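Local coordinates for type IV pilus assembly protein PilF (Thermus thermophilus HB8, PDB 5OIU) that binds ATP and probably hydrolyses it as the hexameric motor that powers assembly of type IV pili, at residues Tyr142-Ile147 with Glu231-Gly236; Ala203-Leu208 with Ala226-Glu231; His284-Val289 with Arg310-Met315. One frame throughout, in Å; residues are numbered along the deposited sequence.

Contact 1: Tyr142-Ile147 with Glu231-Gly236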
loop_
_atom_site.group_PDB
_atom_site.type_symbol
_atom_site.label_atom_id
_atom_site.label_comp_id
_atom_site.label_asym_id
_atom_site.label_seq_id
_atom_site.Cartn_x
_atom_site.Cartn_y
_atom_site.Cartn_z
ATOM N N TYR C 142 -26.609 -14.521 -12.955
ATOM C CA TYR C 142 -25.868 -13.293 -13.201
ATOM C C TYR C 142 -24.588 -13.329 -12.385
ATOM O O TYR C 142 -24.383 -14.221 -11.556
ATOM C CB TYR C 142 -26.705 -12.058 -12.862
ATOM C CG TYR C 142 -27.580 -12.262 -11.666
ATOM C CD1 TYR C 142 -27.039 -12.263 -10.397
ATOM C CD2 TYR C 142 -28.951 -12.452 -11.807
ATOM C CE1 TYR C 142 -27.828 -12.446 -9.287
ATOM C CE2 TYR C 142 -29.761 -12.638 -10.699
ATOM C CZ TYR C 142 -29.191 -12.638 -9.435
ATOM O OH TYR C 142 -29.973 -12.830 -8.312
ATOM N N GLY C 143 -23.752 -12.324 -12.609
ATOM C CA GLY C 143 -22.377 -12.314 -12.156
ATOM C C GLY C 143 -21.405 -12.303 -13.327
ATOM O O GLY C 143 -21.766 -12.514 -14.491
ATOM N N ILE C 144 -20.149 -12.019 -13.000
ATOM C CA ILE C 144 -19.068 -12.019 -13.980
ATOM C C ILE C 144 -18.207 -13.246 -13.735
ATOM O O ILE C 144 -17.762 -13.497 -12.608
ATOM C CB ILE C 144 -18.242 -10.721 -13.938
ATOM C CG1 ILE C 144 -17.117 -10.760 -14.962
ATOM C CG2 ILE C 144 -17.739 -10.399 -12.528
ATOM C CD1 ILE C 144 -16.810 -9.384 -15.528
ATOM N N PHE C 145 -18.031 -14.043 -14.778
ATOM C CA PHE C 145 -17.202 -15.238 -14.750
ATOM C C PHE C 145 -15.999 -14.962 -15.638
ATOM O O PHE C 145 -16.166 -14.611 -16.809
ATOM C CB PHE C 145 -18.003 -16.445 -15.229
ATOM C CG PHE C 145 -17.220 -17.686 -15.309
ATOM C CD1 PHE C 145 -16.283 -17.982 -14.344
ATOM C CD2 PHE C 145 -17.414 -18.569 -16.358
ATOM C CE1 PHE C 145 -15.536 -19.127 -14.418
ATOM C CE2 PHE C 145 -16.671 -19.726 -16.438
ATOM C CZ PHE C 145 -15.738 -20.012 -15.465
ATOM N N LEU C 146 -14.801 -15.039 -15.064
ATOM C CA LEU C 146 -13.579 -14.639 -15.758
ATOM C C LEU C 146 -12.848 -15.867 -16.261
ATOM O O LEU C 146 -12.608 -16.804 -15.493
ATOM C CB LEU C 146 -12.653 -13.834 -14.848
ATOM C CG LEU C 146 -13.123 -12.460 -14.398
ATOM C CD1 LEU C 146 -12.042 -11.796 -13.543
ATOM C CD2 LEU C 146 -13.493 -11.611 -15.612
ATOM N N ILE C 147 -12.524 -15.870 -17.553
ATOM C CA ILE C 147 -11.686 -16.905 -18.157
ATOM C C ILE C 147 -10.300 -16.321 -18.347
ATOM O O ILE C 147 -10.139 -15.267 -18.971
ATOM C CB ILE C 147 -12.236 -17.395 -19.509
ATOM C CG1 ILE C 147 -13.747 -17.669 -19.459
ATOM C CG2 ILE C 147 -11.405 -18.594 -19.997
ATOM C CD1 ILE C 147 -14.153 -18.718 -18.489
ATOM N N GLU C 231 -20.049 -3.573 -13.337
ATOM C CA GLU C 231 -21.337 -2.934 -13.087
ATOM C C GLU C 231 -22.472 -3.730 -13.721
ATOM O O GLU C 231 -23.515 -3.946 -13.089
ATOM C CB GLU C 231 -21.305 -1.494 -13.620
ATOM C CG GLU C 231 -22.662 -0.813 -13.838
ATOM C CD GLU C 231 -22.529 0.585 -14.469
ATOM O OE1 GLU C 231 -21.383 1.009 -14.746
ATOM O OE2 GLU C 231 -23.572 1.258 -14.683
ATOM N N ALA C 232 -22.276 -4.202 -14.957
ATOM C CA ALA C 232 -23.331 -4.965 -15.619
ATOM C C ALA C 232 -23.574 -6.299 -14.922
ATOM O O ALA C 232 -24.712 -6.771 -14.879
ATOM C CB ALA C 232 -22.991 -5.180 -17.091
ATOM N N ALA C 233 -22.540 -6.917 -14.353
ATOM C CA ALA C 233 -22.797 -8.076 -13.510
ATOM C C ALA C 233 -23.585 -7.691 -12.258
ATOM O O ALA C 233 -24.472 -8.435 -11.826
ATOM C CB ALA C 233 -21.494 -8.760 -13.135
ATOM N N LEU C 234 -23.288 -6.521 -11.675
ATOM C CA LEU C 234 -23.952 -6.101 -10.441
ATOM C C LEU C 234 -25.447 -5.878 -10.648
ATOM O O LEU C 234 -26.270 -6.336 -9.848
ATOM C CB LEU C 234 -23.307 -4.828 -9.908
ATOM C CG LEU C 234 -21.987 -5.097 -9.200
ATOM C CD1 LEU C 234 -21.329 -3.799 -8.785
ATOM C CD2 LEU C 234 -22.236 -6.007 -8.014
ATOM N N THR C 235 -25.814 -5.158 -11.703
ATOM C CA THR C 235 -27.217 -4.842 -11.932
ATOM C C THR C 235 -28.050 -6.062 -12.321
ATOM O O THR C 235 -29.284 -5.968 -12.315
ATOM C CB THR C 235 -27.342 -3.755 -12.998
ATOM O OG1 THR C 235 -26.883 -4.264 -14.251
ATOM C CG2 THR C 235 -26.485 -2.570 -12.626
ATOM N N GLY C 236 -27.426 -7.194 -12.656
ATOM C CA GLY C 236 -28.199 -8.407 -12.823
ATOM C C GLY C 236 -28.034 -9.133 -14.142
ATOM O O GLY C 236 -28.866 -9.970 -14.486
#
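Ala233 presses its single methyl group onto the backbone at the start of strand 143-148: Ala233 CB lies 3.5 Å from Gly143 C and equally close to Ile144 N, so it meets the peptide link between those two residues. Beside it, Ile144 CB comes within 3.9 Å of Ala233 CB, and Ile144 CG2 stands a little farther off. Just before the strand, Tyr142 CB is 3.4 Å from Gly236 O. With chi1 at 37° the Tyr142 ring stays beside that carbonyl, set obliquely to it, while its far end runs on past the segment; Tyr142 OH makes a weak hydrogen bond with Asn246 of the second subunit.

Both glycines follow from the backbone. Gly236 leaves helix 223-235 with a positive phi of 126° and closes it in a Schellman motif, and Gly143 also has a positive phi, where a side chain would be jammed against the preceding carbonyl oxygen. After Gly236 the chain passes through His237 into strand 238-243, which pairs in parallel with strand 143-148. Ala268 of helix 262-268 packs on Ala233 as well.

Between the two segments themselves the joint is made by van der Waals contact alone, which implies that polar anchoring of this helix end to the P-loop ATPase sheet comes from the backbone bonds of Gly143 to His237 and Val239, immediately after the helix.

Contact 2: Ala203-Leu208 with Ala226-Glu231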
loop_
_atom_site.group_PDB
_atom_site.type_symbol
_atom_site.label_atom_id
_atom_site.label_comp_id
_atom_site.label_asym_id
_atom_site.label_seq_id
_atom_site.Cartn_x
_atom_site.Cartn_y
_atom_site.Cartn_z
ATOM N N ALA C 203 -18.736 0.325 -26.848
ATOM C CA ALA C 203 -19.700 -0.726 -27.169
ATOM C C ALA C 203 -20.381 -1.263 -25.912
ATOM O O ALA C 203 -21.605 -1.423 -25.877
ATOM C CB ALA C 203 -19.009 -1.860 -27.924
ATOM N N LEU C 204 -19.602 -1.546 -24.866
ATOM C CA LEU C 204 -20.161 -2.191 -23.681
ATOM C C LEU C 204 -21.208 -1.299 -23.013
ATOM O O LEU C 204 -22.235 -1.786 -22.515
ATOM C CB LEU C 204 -19.031 -2.544 -22.712
ATOM C CG LEU C 204 -19.261 -3.522 -21.556
ATOM C CD1 LEU C 204 -20.057 -4.709 -22.041
ATOM C CD2 LEU C 204 -17.939 -3.965 -20.914
ATOM N N ARG C 205 -20.977 0.015 -23.012
ATOM C CA ARG C 205 -21.954 0.945 -22.458
ATOM C C ARG C 205 -23.241 0.960 -23.284
ATOM O O ARG C 205 -24.345 1.034 -22.732
ATOM C CB ARG C 205 -21.348 2.345 -22.377
ATOM C CG ARG C 205 -21.954 3.199 -21.295
ATOM C CD ARG C 205 -21.125 4.487 -21.075
ATOM N NE ARG C 205 -19.992 4.388 -20.137
ATOM C CZ ARG C 205 -20.082 4.040 -18.848
ATOM N NH1 ARG C 205 -21.265 3.707 -18.312
ATOM N NH2 ARG C 205 -18.975 4.008 -18.089
ATOM N N ALA C 206 -23.123 0.888 -24.606
ATOM C CA ALA C 206 -24.320 0.792 -25.428
ATOM C C ALA C 206 -25.118 -0.468 -25.092
ATOM O O ALA C 206 -26.356 -0.445 -25.082
ATOM C CB ALA C 206 -23.933 0.822 -26.899
ATOM N N PHE C 207 -24.420 -1.561 -24.758
ATOM C CA PHE C 207 -25.070 -2.825 -24.424
ATOM C C PHE C 207 -26.097 -2.689 -23.315
ATOM O O PHE C 207 -27.003 -3.525 -23.224
ATOM C CB PHE C 207 -24.046 -3.858 -23.982
ATOM C CG PHE C 207 -23.206 -4.385 -25.087
ATOM C CD1 PHE C 207 -23.255 -3.818 -26.349
ATOM C CD2 PHE C 207 -22.347 -5.446 -24.855
ATOM C CE1 PHE C 207 -22.481 -4.288 -27.357
ATOM C CE2 PHE C 207 -21.554 -5.936 -25.885
ATOM C CZ PHE C 207 -21.634 -5.355 -27.136
ATOM N N LEU C 208 -25.978 -1.668 -22.463
ATOM C CA LEU C 208 -26.913 -1.540 -21.349
ATOM C C LEU C 208 -28.312 -1.123 -21.804
ATOM O O LEU C 208 -29.282 -1.346 -21.070
ATOM C CB LEU C 208 -26.341 -0.570 -20.313
ATOM C CG LEU C 208 -25.082 -1.206 -19.702
ATOM C CD1 LEU C 208 -24.564 -0.414 -18.516
ATOM C CD2 LEU C 208 -25.360 -2.676 -19.323
ATOM N N ALA C 226 -13.318 -2.753 -17.439
ATOM C CA ALA C 226 -13.454 -3.556 -16.229
ATOM C C ALA C 226 -14.569 -3.017 -15.340
ATOM O O ALA C 226 -15.316 -3.787 -14.725
ATOM C CB ALA C 226 -12.131 -3.602 -15.462
ATOM N N LYS C 227 -14.705 -1.697 -15.261
ATOM C CA LYS C 227 -15.718 -1.154 -14.369
ATOM C C LYS C 227 -17.114 -1.358 -14.948
ATOM O O LYS C 227 -18.024 -1.788 -14.231
ATOM C CB LYS C 227 -15.428 0.321 -14.064
ATOM C CG LYS C 227 -14.878 0.579 -12.635
ATOM C CD LYS C 227 -15.996 0.477 -11.536
ATOM C CE LYS C 227 -15.451 0.410 -10.076
ATOM N NZ LYS C 227 -16.242 -0.499 -9.195
ATOM N N ILE C 228 -17.295 -1.121 -16.251
ATOM C CA ILE C 228 -18.610 -1.360 -16.861
ATOM C C ILE C 228 -18.969 -2.844 -16.820
ATOM O O ILE C 228 -20.115 -3.213 -16.546
ATOM C CB ILE C 228 -18.659 -0.811 -18.297
ATOM C CG1 ILE C 228 -18.489 0.706 -18.292
ATOM C CG2 ILE C 228 -19.954 -1.190 -18.963
ATOM C CD1 ILE C 228 -18.172 1.264 -19.625
ATOM N N ALA C 229 -17.999 -3.721 -17.067
ATOM C CA ALA C 229 -18.304 -5.146 -17.014
ATOM C C ALA C 229 -18.705 -5.570 -15.607
ATOM O O ALA C 229 -19.645 -6.352 -15.442
ATOM C CB ALA C 229 -17.113 -5.962 -17.518
ATOM N N THR C 230 -18.022 -5.053 -14.576
ATOM C CA THR C 230 -18.420 -5.383 -13.208
ATOM C C THR C 230 -19.790 -4.801 -12.885
ATOM O O THR C 230 -20.613 -5.455 -12.237
ATOM C CB THR C 230 -17.385 -4.876 -12.199
ATOM O OG1 THR C 230 -16.087 -5.339 -12.562
ATOM C CG2 THR C 230 -17.702 -5.386 -10.803
ATOM N N GLU C 231 -20.049 -3.573 -13.337
ATOM C CA GLU C 231 -21.337 -2.934 -13.087
ATOM C C GLU C 231 -22.472 -3.730 -13.721
ATOM O O GLU C 231 -23.515 -3.946 -13.089
ATOM C CB GLU C 231 -21.305 -1.494 -13.620
ATOM C CG GLU C 231 -22.662 -0.813 -13.838
ATOM C CD GLU C 231 -22.529 0.585 -14.469
ATOM O OE1 GLU C 231 -21.383 1.009 -14.746
ATOM O OE2 GLU C 231 -23.572 1.258 -14.683
#
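Helices 200-206 and 223-235 of the ATPase core meet here, joined along the chain through strand 214-217, and Ile228 is the residue that reaches between two side chains of the other helix. Its two branches part company. Ile228 CG2 goes to Leu204, lying 3.6 Å from Leu204 CG and slightly farther from Leu204 CD2, and the leucine and isoleucine run antiparallel, alongside each other. Leu204 CG stands anti to the backbone N (chi1 -165°), which carries the isobutyl group across to the second helix, where Leu204 CD2 also touches Ala229 CB at 4.0 Å.

The other branch runs under Arg205. Ile228 CD1 sits over one face of the guanidinium, off toward its rim, and approaches Arg205 NH2 to 3.2 Å; the arginine chain lies roughly perpendicular to the isoleucine. A bend at chi3 (-87°) turns the arginine head over the isoleucine.

In this P-loop NTPase fold the two helices pack against the central sheet, and Leu204 extends the apolar layer inward to Ile215 and Val217 of strand 214-217. Toward the outer side the contact becomes polar. Arg205 NH1 is 4.5 Å from Glu231 OE1, too far for a salt bridge though the opposite charges should still attract, and Arg205 has a further long, weak ion pair with Glu224. Leu208 CD1 approaches the same carboxylate, 4.3 Å from Glu231 OE2. At the end of this helical segment, Phe207 touches Leu99 of the second subunit.

Contact 3: His284-Val289 with Arg310-Met315; sequences HCKVEV and RLYKGM. With ZN (zinc ion), chain S.
Cys285 binds the zinc ion through SG at 2.4 Å, and its backbone carbonyl ties the same residue to the other segment: Met315 N donates to Cys285 O over 3.0 Å in an almost straight bond (178° at the hydrogen), approaching from above the carbonyl plane. A chi1 of 58° turns the thiolate toward the metal. Cys282 and Cys320 also bind the metal, and Cys317 belongs to the same site.

From there the two segments run on as a two-stranded antiparallel ribbon. Val287 N donates to Lys313 O and Lys313 N returns a bond to Val287 O; farther along, Val289 N reaches Leu311 O at 2.8 Å, whereas the return from Leu311 N to Val289 O is weak. Together the cysteines and the ribbon build a zinc-binding module at the surface of the ATPase.

On one face of the ribbon lies Tyr312, with Lys286 and Glu288 meeting its ring obliquely: Lys286 CD is 3.9 Å from Tyr312 CD2, and Glu288 CG is 3.6 Å from Tyr312 CE2. The lysine ammonium goes on to hydrogen-bond Gly377 O. Glu288 lays its carboxylate across the aliphatic part of Arg310, with Glu288 OE1 3.4 Å from Arg310 CG. Val287 and Val289 occupy the other face, where Val287 CG1 packs on Met315 CG and Val289 CG2 meets Leu311 CB at 3.7 Å.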
loop_
_atom_site.group_PDB
_atom_site.type_symbol
_atom_site.label_atom_id
_atom_site.label_comp_id
_atom_site.label_asym_id
_atom_site.label_seq_id
_atom_site.Cartn_x
_atom_site.Cartn_y
_atom_site.Cartn_z
ATOM N N HIS C 284 -0.270 -44.244 -30.257
ATOM C CA HIS C 284 0.251 -45.442 -30.900
ATOM C C HIS C 284 1.674 -45.796 -30.484
ATOM O O HIS C 284 2.097 -46.935 -30.706
ATOM C CB HIS C 284 0.182 -45.288 -32.426
ATOM C CG HIS C 284 -1.199 -45.014 -32.941
ATOM N ND1 HIS C 284 -1.457 -44.087 -33.932
ATOM C CD2 HIS C 284 -2.401 -45.537 -32.592
ATOM C CE1 HIS C 284 -2.757 -44.051 -34.169
ATOM N NE2 HIS C 284 -3.352 -44.920 -33.369
ATOM N N CYS C 285 2.429 -44.862 -29.903
ATOM C CA CYS C 285 3.709 -45.193 -29.292
ATOM C C CYS C 285 3.705 -44.922 -27.795
ATOM O O CYS C 285 4.770 -44.771 -27.193
ATOM C CB CYS C 285 4.845 -44.425 -29.957
ATOM S SG CYS C 285 4.623 -42.668 -29.896
ATOM N N LYS C 286 2.532 -44.851 -27.182
ATOM C CA LYS C 286 2.463 -44.581 -25.759
ATOM C C LYS C 286 3.058 -45.749 -24.982
ATOM O O LYS C 286 2.975 -46.905 -25.394
ATOM C CB LYS C 286 1.017 -44.321 -25.325
ATOM C CG LYS C 286 0.890 -43.857 -23.887
ATOM C CD LYS C 286 -0.550 -43.844 -23.387
ATOM C CE LYS C 286 -1.362 -42.720 -23.994
ATOM N NZ LYS C 286 -2.635 -42.536 -23.225
ATOM N N VAL C 287 3.664 -45.440 -23.838
ATOM C CA VAL C 287 4.404 -46.437 -23.082
ATOM C C VAL C 287 4.444 -45.995 -21.623
ATOM O O VAL C 287 4.310 -44.808 -21.318
ATOM C CB VAL C 287 5.814 -46.622 -23.689
ATOM C CG1 VAL C 287 6.700 -45.445 -23.365
ATOM C CG2 VAL C 287 6.417 -47.844 -23.142
ATOM N N GLU C 288 4.587 -46.959 -20.714
ATOM C CA GLU C 288 4.629 -46.646 -19.293
ATOM C C GLU C 288 6.033 -46.233 -18.875
ATOM O O GLU C 288 7.030 -46.624 -19.489
ATOM C CB GLU C 288 4.180 -47.841 -18.447
ATOM C CG GLU C 288 2.693 -47.853 -18.177
ATOM C CD GLU C 288 2.260 -48.920 -17.184
ATOM O OE1 GLU C 288 3.139 -49.510 -16.513
ATOM O OE2 GLU C 288 1.030 -49.154 -17.075
ATOM N N VAL C 289 6.106 -45.407 -17.835
ATOM C CA VAL C 289 7.355 -45.177 -17.118
ATOM C C VAL C 289 7.063 -45.338 -15.635
ATOM O O VAL C 289 5.989 -44.959 -15.154
ATOM C CB VAL C 289 7.992 -43.798 -17.421
ATOM C CG1 VAL C 289 8.003 -43.520 -18.909
ATOM C CG2 VAL C 289 7.276 -42.695 -16.698
ATOM N N ARG C 310 1.059 -44.811 -12.338
ATOM C CA ARG C 310 1.987 -44.950 -13.451
ATOM C C ARG C 310 1.873 -43.704 -14.322
ATOM O O ARG C 310 0.849 -43.017 -14.310
ATOM C CB ARG C 310 1.702 -46.225 -14.274
ATOM C CG ARG C 310 2.548 -47.485 -13.896
ATOM C CD ARG C 310 2.988 -47.494 -12.408
ATOM N NE ARG C 310 3.310 -48.806 -11.825
ATOM C CZ ARG C 310 3.737 -48.990 -10.569
ATOM N NH1 ARG C 310 3.998 -50.214 -10.120
ATOM N NH2 ARG C 310 3.889 -47.956 -9.747
ATOM N N LEU C 311 2.951 -43.394 -15.044
ATOM C CA LEU C 311 3.027 -42.264 -15.965
ATOM C C LEU C 311 3.370 -42.778 -17.357
ATOM O O LEU C 311 3.715 -43.948 -17.538
ATOM C CB LEU C 311 4.078 -41.230 -15.534
ATOM C CG LEU C 311 3.910 -40.365 -14.285
ATOM C CD1 LEU C 311 5.222 -39.626 -14.031
ATOM C CD2 LEU C 311 2.730 -39.380 -14.362
ATOM N N TYR C 312 3.295 -41.883 -18.344
ATOM C CA TYR C 312 3.343 -42.275 -19.744
ATOM C C TYR C 312 4.137 -41.260 -20.550
ATOM O O TYR C 312 4.241 -40.092 -20.177
ATOM C CB TYR C 312 1.916 -42.425 -20.335
ATOM C CG TYR C 312 1.049 -43.362 -19.524
ATOM C CD1 TYR C 312 0.426 -42.937 -18.351
ATOM C CD2 TYR C 312 0.891 -44.685 -19.904
ATOM C CE1 TYR C 312 -0.330 -43.813 -17.588
ATOM C CE2 TYR C 312 0.123 -45.563 -19.151
ATOM C CZ TYR C 312 -0.481 -45.128 -18.006
ATOM O OH TYR C 312 -1.230 -46.022 -17.282
ATOM N N LYS C 313 4.708 -41.728 -21.656
ATOM C CA LYS C 313 5.278 -40.848 -22.665
ATOM C C LYS C 313 5.078 -41.499 -24.022
ATOM O O LYS C 313 4.674 -42.653 -24.136
ATOM C CB LYS C 313 6.757 -40.553 -22.399
ATOM C CG LYS C 313 7.715 -41.627 -22.908
ATOM C CD LYS C 313 9.183 -41.265 -22.625
ATOM C CE LYS C 313 10.115 -41.647 -23.809
ATOM N NZ LYS C 313 11.499 -42.099 -23.418
ATOM N N GLY C 314 5.356 -40.717 -25.081
ATOM C CA GLY C 314 5.340 -41.221 -26.431
ATOM C C GLY C 314 6.747 -41.512 -26.914
ATOM O O GLY C 314 7.605 -40.623 -26.931
ATOM N N MET C 315 6.984 -42.771 -27.304
ATOM C CA MET C 315 8.313 -43.155 -27.760
ATOM C C MET C 315 8.646 -42.558 -29.115
ATOM O O MET C 315 9.827 -42.484 -29.466
ATOM C CB MET C 315 8.446 -44.677 -27.813
ATOM C CG MET C 315 8.997 -45.290 -26.531
ATOM S SD MET C 315 10.563 -44.539 -26.037
ATOM C CE MET C 315 10.808 -45.284 -24.415
HETATM ZN ZN ZN S . 3.616 -41.781 -31.930
#

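Contacts 1 and 2 share helix 223-235, and with it Glu231: contact 1 seats the helix end against the sheet, while contact 2 packs an earlier turn on helix 200-206. Their centres are 10 Å apart and they touch, Ile144 CD1 lying 4.0 Å from Ala229 CB. Contact 1 is buried and contact 2 partly so; both depend on apolar contact, with charged groups added at the edge of contact 2, and both reach the second subunit. Contact 3 is a surface contact on the opposite side of the chain's centre, about 43 Å from contact 1 between centres. There a ladder of backbone hydrogen bonds joins the segments, and zinc is held by Cys285 at one end.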